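Local coordinates for protein phenylacetaldehyde dehydrogenase (Burkholderia cenocepacia, PDB 4O5H) that probably catalyses the NAD+-dependent oxidation of phenylacetaldehyde to phenylacetate, as a member of the aldehyde dehydrogenase family, at residues A89-T92 / D93-R96; R140-A143 / G144-T147; R494-I497 / D498-E502. One frame throughout, in Å; residues are numbered along the deposited sequence. Where two conformers were deposited one is given.

Contact 1 (A89-T92 / D93-R96)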
loop_
_atom_site.group_PDB
_atom_site.type_symbol
_atom_site.label_atom_id
_atom_site.label_comp_id
_atom_site.label_asym_id
_atom_site.label_seq_id
_atom_site.Cartn_x
_atom_site.Cartn_y
_atom_site.Cartn_z
ATOM N N ALA A 89 6.377 24.055 -11.206
ATOM C CA ALA A 89 6.688 24.811 -10.016
ATOM C C ALA A 89 7.983 24.249 -9.358
ATOM O O ALA A 89 8.229 23.045 -9.357
ATOM C CB ALA A 89 5.534 24.720 -9.044
ATOM N N LYS A 90 8.796 25.151 -8.824
ATOM C CA LYS A 90 9.987 24.754 -8.104
ATOM C C LYS A 90 9.574 24.181 -6.735
ATOM O O LYS A 90 8.502 24.519 -6.210
ATOM C CB LYS A 90 10.890 25.966 -7.901
ATOM C CG LYS A 90 11.408 26.584 -9.175
ATOM C CD LYS A 90 12.149 27.886 -8.891
ATOM C CE LYS A 90 12.933 28.399 -10.108
ATOM N NZ LYS A 90 14.003 27.442 -10.552
ATOM N N THR A 91 10.389 23.303 -6.174
ATOM C CA THR A 91 10.203 22.858 -4.815
ATOM C C THR A 91 9.985 24.049 -3.859
ATOM O O THR A 91 9.135 23.998 -2.981
ATOM C CB THR A 91 11.396 22.017 -4.299
ATOM O OG1 THR A 91 12.599 22.767 -4.441
ATOM C CG2 THR A 91 11.484 20.679 -5.019
ATOM N N THR A 92 10.766 25.101 -4.053
ATOM C CA THR A 92 10.643 26.309 -3.255
ATOM C C THR A 92 9.330 27.061 -3.462
ATOM O O THR A 92 8.882 27.764 -2.557
ATOM C CB THR A 92 11.839 27.240 -3.492
ATOM O OG1 THR A 92 12.109 27.374 -4.897
ATOM C CG2 THR A 92 13.087 26.655 -2.862
ATOM N N ASP A 93 8.716 26.937 -4.629
ATOM C CA ASP A 93 7.385 27.527 -4.855
ATOM C C ASP A 93 6.334 26.788 -4.016
ATOM O O ASP A 93 5.489 27.399 -3.375
ATOM C CB ASP A 93 6.975 27.482 -6.349
ATOM C CG ASP A 93 7.867 28.300 -7.259
ATOM O OD1 ASP A 93 8.421 29.344 -6.838
ATOM O OD2 ASP A 93 8.053 27.883 -8.411
ATOM N N ARG A 94 6.377 25.461 -4.034
ATOM C CA ARG A 94 5.423 24.681 -3.280
ATOM C C ARG A 94 5.575 24.976 -1.771
ATOM O O ARG A 94 4.600 25.153 -1.055
ATOM C CB ARG A 94 5.596 23.170 -3.553
ATOM C CG ARG A 94 5.555 22.787 -5.036
ATOM C CD ARG A 94 5.245 21.311 -5.298
ATOM N NE ARG A 94 6.129 20.377 -4.609
ATOM C CZ ARG A 94 7.260 19.862 -5.121
ATOM N NH1 ARG A 94 7.651 20.206 -6.359
ATOM N NH2 ARG A 94 8.018 19.000 -4.391
ATOM N N GLU A 95 6.815 25.055 -1.323
ATOM C CA GLU A 95 7.141 25.364 0.063
ATOM C C GLU A 95 6.529 26.706 0.451
ATOM O O GLU A 95 5.821 26.802 1.468
ATOM C CB GLU A 95 8.675 25.379 0.212
ATOM C CG GLU A 95 9.209 25.751 1.579
ATOM C CD GLU A 95 10.738 25.793 1.533
ATOM O OE1 GLU A 95 11.295 26.697 0.876
ATOM O OE2 GLU A 95 11.361 24.886 2.159
ATOM N N ARG A 96 6.768 27.717 -0.381
ATOM C CA ARG A 96 6.337 29.078 -0.081
ATOM C C ARG A 96 4.822 29.137 0.059
ATOM O O ARG A 96 4.286 29.702 1.033
ATOM C CB ARG A 96 6.800 30.049 -1.157
ATOM C CG ARG A 96 6.385 31.495 -0.860
ATOM C CD ARG A 96 6.825 32.485 -1.876
ATOM N NE ARG A 96 8.287 32.566 -2.019
ATOM C CZ ARG A 96 9.145 33.332 -1.313
ATOM N NH1 ARG A 96 8.772 34.052 -0.270
ATOM N NH2 ARG A 96 10.428 33.321 -1.643
HETATM O O HOH W 1 6.096 20.963 -8.682
HETATM O O HOH W 2 10.871 29.568 -5.633
HETATM O O HOH W 3 10.409 28.860 -0.519
HETATM O O HOH W 4 10.179 30.856 -3.286
#

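Contact 2 (R140-A143 / G144-T147)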
loop_
_atom_site.group_PDB
_atom_site.type_symbol
_atom_site.label_atom_id
_atom_site.label_comp_id
_atom_site.label_asym_id
_atom_site.label_seq_id
_atom_site.Cartn_x
_atom_site.Cartn_y
_atom_site.Cartn_z
ATOM N N ARG A 140 2.411 23.534 7.641
ATOM C CA ARG A 140 3.755 24.106 7.843
ATOM C C ARG A 140 4.832 22.996 7.855
ATOM O O ARG A 140 5.878 23.108 7.180
ATOM C CB ARG A 140 3.819 24.933 9.149
ATOM C CG ARG A 140 5.191 25.576 9.377
ATOM C CD ARG A 140 5.144 26.605 10.475
ATOM N NE ARG A 140 4.265 27.710 10.156
ATOM C CZ ARG A 140 3.181 28.051 10.851
ATOM N NH1 ARG A 140 2.796 27.382 11.924
ATOM N NH2 ARG A 140 2.441 29.097 10.470
ATOM N N TYR A 141 4.567 21.933 8.628
ATOM C CA TYR A 141 5.510 20.800 8.730
ATOM C C TYR A 141 5.775 20.219 7.331
ATOM O O TYR A 141 6.934 20.072 6.896
ATOM C CB TYR A 141 4.976 19.758 9.694
ATOM C CG TYR A 141 5.768 18.465 9.732
ATOM C CD1 TYR A 141 6.875 18.337 10.524
ATOM C CD2 TYR A 141 5.441 17.408 8.886
ATOM C CE1 TYR A 141 7.621 17.166 10.529
ATOM C CE2 TYR A 141 6.193 16.245 8.858
ATOM C CZ TYR A 141 7.274 16.129 9.706
ATOM O OH TYR A 141 8.035 14.963 9.674
ATOM N N MET A 142 4.700 19.940 6.583
ATOM C CA MET A 142 4.853 19.358 5.250
ATOM C C MET A 142 5.483 20.318 4.238
ATOM O O MET A 142 6.171 19.890 3.331
ATOM C CB MET A 142 3.485 18.844 4.747
ATOM C CG MET A 142 2.874 17.731 5.614
ATOM S SD MET A 142 3.874 16.236 5.596
ATOM C CE MET A 142 3.147 15.385 6.995
ATOM N N ALA A 143 5.225 21.611 4.390
ATOM C CA ALA A 143 5.885 22.606 3.577
ATOM C C ALA A 143 7.395 22.407 3.579
ATOM O O ALA A 143 8.071 22.488 2.529
ATOM C CB ALA A 143 5.569 24.018 4.044
ATOM N N GLY A 144 7.920 22.116 4.735
ATOM C CA GLY A 144 9.354 21.913 4.867
ATOM C C GLY A 144 9.840 20.650 4.166
ATOM O O GLY A 144 11.023 20.582 3.831
ATOM N N TRP A 145 8.966 19.639 3.962
ATOM C CA TRP A 145 9.357 18.477 3.179
ATOM C C TRP A 145 9.439 18.762 1.689
ATOM O O TRP A 145 10.158 18.038 0.985
ATOM C CB TRP A 145 8.436 17.248 3.388
ATOM C CG TRP A 145 8.785 16.475 4.629
ATOM C CD1 TRP A 145 8.022 16.291 5.690
ATOM C CD2 TRP A 145 10.033 15.818 4.913
ATOM N NE1 TRP A 145 8.674 15.532 6.649
ATOM C CE2 TRP A 145 9.911 15.218 6.181
ATOM C CE3 TRP A 145 11.195 15.627 4.192
ATOM C CZ2 TRP A 145 10.947 14.528 6.781
ATOM C CZ3 TRP A 145 12.229 14.977 4.777
ATOM C CH2 TRP A 145 12.097 14.402 6.053
ATOM N N ALA A 146 8.788 19.821 1.210
ATOM C CA ALA A 146 8.754 20.060 -0.204
ATOM C C ALA A 146 10.151 20.210 -0.807
ATOM O O ALA A 146 10.363 19.798 -1.971
ATOM C CB ALA A 146 7.897 21.267 -0.515
ATOM N N THR A 147 11.107 20.743 -0.036
ATOM C CA THR A 147 12.449 20.948 -0.534
ATOM C C THR A 147 13.427 19.835 -0.151
ATOM O O THR A 147 14.590 19.934 -0.505
ATOM C CB THR A 147 13.031 22.294 -0.042
ATOM O OG1 THR A 147 12.748 22.451 1.341
ATOM C CG2 THR A 147 12.353 23.462 -0.824
#

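Contact 3 (R494-I497 / D498-E502)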
loop_
_atom_site.group_PDB
_atom_site.type_symbol
_atom_site.label_atom_id
_atom_site.label_comp_id
_atom_site.label_asym_id
_atom_site.label_seq_id
_atom_site.Cartn_x
_atom_site.Cartn_y
_atom_site.Cartn_z
ATOM N N ARG A 494 7.645 11.741 7.991
ATOM C CA ARG A 494 8.350 11.404 6.768
ATOM C C ARG A 494 7.627 10.302 6.003
ATOM O O ARG A 494 7.631 10.288 4.763
ATOM C CB ARG A 494 9.770 10.938 7.107
ATOM C CG ARG A 494 10.642 10.727 5.904
ATOM C CD ARG A 494 12.088 10.894 6.320
ATOM N NE ARG A 494 12.411 9.965 7.389
ATOM C CZ ARG A 494 12.762 8.701 7.183
ATOM N NH1 ARG A 494 12.827 8.211 5.941
ATOM N NH2 ARG A 494 13.072 7.909 8.216
ATOM N N ALA A 495 7.004 9.382 6.720
ATOM C CA ALA A 495 6.336 8.237 6.068
ATOM C C ALA A 495 5.303 8.673 5.042
ATOM O O ALA A 495 5.239 8.126 3.935
ATOM C CB ALA A 495 5.719 7.318 7.102
ATOM N N VAL A 496 4.467 9.641 5.381
ATOM C CA VAL A 496 3.338 9.961 4.467
ATOM C C VAL A 496 3.881 10.572 3.200
ATOM O O VAL A 496 3.396 10.307 2.103
ATOM C CB VAL A 496 2.246 10.851 5.129
ATOM C CG1 VAL A 496 2.757 12.267 5.386
ATOM C CG2 VAL A 496 1.000 10.889 4.285
ATOM N N ILE A 497 4.942 11.353 3.332
ATOM C CA ILE A 497 5.582 11.947 2.177
ATOM C C ILE A 497 5.995 10.880 1.180
ATOM O O ILE A 497 5.683 10.939 -0.036
ATOM C CB ILE A 497 6.793 12.829 2.613
ATOM C CG1 ILE A 497 6.286 14.078 3.351
ATOM C CG2 ILE A 497 7.659 13.204 1.441
ATOM C CD1 ILE A 497 5.587 15.134 2.481
ATOM N N ASP A 498 6.682 9.866 1.660
ATOM C CA ASP A 498 7.066 8.768 0.767
ATOM C C ASP A 498 5.855 8.096 0.134
ATOM O O ASP A 498 5.914 7.632 -0.987
ATOM C CB ASP A 498 7.947 7.726 1.492
ATOM C CG ASP A 498 9.323 8.294 1.922
ATOM O OD1 ASP A 498 9.862 9.237 1.279
ATOM O OD2 ASP A 498 9.858 7.781 2.945
ATOM N N GLN A 499 4.750 8.025 0.854
ATOM C CA GLN A 499 3.544 7.401 0.324
ATOM C C GLN A 499 2.764 8.243 -0.680
ATOM O O GLN A 499 1.808 7.756 -1.265
ATOM C CB GLN A 499 2.656 6.955 1.492
ATOM C CG GLN A 499 3.379 5.869 2.320
ATOM C CD GLN A 499 2.518 5.255 3.431
ATOM O OE1 GLN A 499 1.284 5.355 3.388
ATOM N NE2 GLN A 499 3.174 4.628 4.425
ATOM N N TYR A 500 3.138 9.505 -0.857
ATOM C CA TYR A 500 2.565 10.340 -1.934
ATOM C C TYR A 500 3.544 10.478 -3.112
ATOM O O TYR A 500 3.331 11.286 -4.017
ATOM C CB TYR A 500 2.177 11.714 -1.407
ATOM C CG TYR A 500 0.832 11.745 -0.707
ATOM C CD1 TYR A 500 0.662 11.178 0.548
ATOM C CD2 TYR A 500 -0.251 12.361 -1.291
ATOM C CE1 TYR A 500 -0.575 11.198 1.196
ATOM C CE2 TYR A 500 -1.494 12.409 -0.643
ATOM C CZ TYR A 500 -1.640 11.812 0.604
ATOM O OH TYR A 500 -2.870 11.861 1.222
ATOM N N THR A 501 4.629 9.694 -3.078
ATOM C CA THR A 501 5.533 9.605 -4.186
ATOM C C THR A 501 5.549 8.196 -4.771
ATOM O O THR A 501 5.138 7.248 -4.131
ATOM C CB THR A 501 6.970 9.966 -3.814
ATOM O OG1 THR A 501 7.497 8.998 -2.922
ATOM C CG2 THR A 501 7.052 11.344 -3.220
ATOM N N GLU A 502 5.993 8.118 -6.029
ATOM C CA GLU A 502 6.188 6.880 -6.749
ATOM C C GLU A 502 7.672 6.856 -7.139
ATOM O O GLU A 502 8.203 7.835 -7.648
ATOM C CB GLU A 502 5.287 6.854 -7.986
ATOM C CG GLU A 502 5.255 5.516 -8.728
ATOM C CD GLU A 502 4.333 4.492 -8.145
ATOM O OE1 GLU A 502 3.325 4.887 -7.522
ATOM O OE2 GLU A 502 4.555 3.277 -8.388
#

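Contact 1 (A89-T92 / D93-R96)
K90 and D93 close the N-terminal end of helix 91-107, with K90 in the N-cap position and D93 folding back to it from the first turn. The backbone N of K90 donates to D93 OD2 at 2.9 Å, meeting the carboxylate oxygen from above the carboxylate plane. D93 CG stands beside its own backbone N (chi1 -64°), which turns the carboxylate back over the start of the helix, and K90 CB packs on OD2 at 3.5 Å. The ammonium of K90 leads away instead of pairing with the acid. K90 O in turn takes the first helical bond, from R94 N at 3.2 Å, and a weak one from D93 N; E95 N to T91 O and R96 N to T92 O continue the helix. Water stitches the exposed flank: one molecule links T92 OG1 with D93 OD1, while another donates to both T92 O and E95 OE1. In one of its two conformers the R94 guanidinium lies with a face toward T91 CA, 3.9 Å above its plane and offset toward the rim. This first turn lies at the protein surface, yet its inner side is tied to the fold: in that conformer R94 NH2 bonds to A200 O at the end of helix 187-201, and E95 OE2 bonds to T147 OG1, just beyond helix 124-145.

Contact 2 (R140-A143 / G144-T147)
Through R140-A146 the backbone bonds of helix 124-145 are mostly weak: G144 N makes weak bonds to both R140 O and Y141 O, M142 O weakly holds W145 N and A146 N, and A146 N bonds better to A143 O, at 3.1 Å. The side chains of Y141 and W145, one turn apart, run side by side and point the same way. W145 presents the edge of its five-membered ring to the face of Y141 in an offset edge-to-face pair, centroids 5.0 Å apart and planes at 77°. Along that edge W145 NE1 donates to Y141 OH at 3.1 Å, a fairly straight bond (162°) with the hydroxyl oxygen near the indole plane, while CD1 lies 3.7 Å from Y141 CE2. Stack and hydrogen bond together thus fix how the two rings are turned against each other. M142 adds a looser Met-aromatic contact: its chain bends at chi2 (-64°), and SD approaches W145 CD1 obliquely at 4.1 Å. A143, on another side of the helix, meets M98 and L99 of helix 91-107, where R140 also reaches across to form salt bridges with D103 and E106. M142 and W145 instead lean on helix 493-499, touching I497 in common, so this last turn of helix 124-145 is wedged between two helices.

Contact 3 (R494-I497 / D498-E502)
V496 and Y500 form the close side of this turn, where helix 493-499 gives way to strand 501-509. V496 CG2 lies 3.5 Å from Y500 CE1, the two side chains meeting at a slant. V496 CG1 takes the position between the backbone N and the carbonyl carbon (chi1 69°), which leaves CG2 anti to the N and toward the ring. V496 O sits at the edge of the same ring, 3.3 Å from Y500 CD1, so side chain and carbonyl of V496 both meet the CD1-CE1 part of the ring. The backbone N of Y500 bonds to I497 O at 3.0 Å and only weakly to V496 O; its stronger bond is thus to the carbonyl three residues back. T501 then closes back on D498: its OG1 (2.8 Å) and N both donate to D498 O from the same face of its plane.

The other side is more loosely joined. R494 NH1 stays 4.2 Å from D498 OD2, with the oxygen well out of the guanidinium plane; their opposite charges may attract, but no N-H points at the acid. D498 instead has a salt bridge from OD1 to K172. Q499 passes its aliphatic part along A495 O, with CG at 3.3 Å, and sends OE1 to R490 N. V496 and I497 pack on M142 of helix 124-145, while Y500 touches P197, A198 and T201 of helix 187-201. The backbones of Y500 and E502 bond to V175 and E173 of strand 166-181, and E502 also forms a salt bridge with R490 of the second subunit.

Following the chain from the N terminus, the three contacts come in series, none nesting in or crossing another, and each closes a short local turn. Contact 1 starts helix 91-107, contact 2 lies in the last turn of helix 124-145, and contact 3, far later in sequence, leads from helix 493-499 into strand 501-509. Contact 2 lies between the others. On one side T91 CG2 approaches A146 O at 3.4 Å; on the other W145 CH2 packs on R494 CD and M142 CE on V496 CG1. Contacts 1 and 3 do not touch, their centres being about 17 Å apart, so 140-147 joins helix 91-107 to helix 493-499, which runs on into strand 501-509.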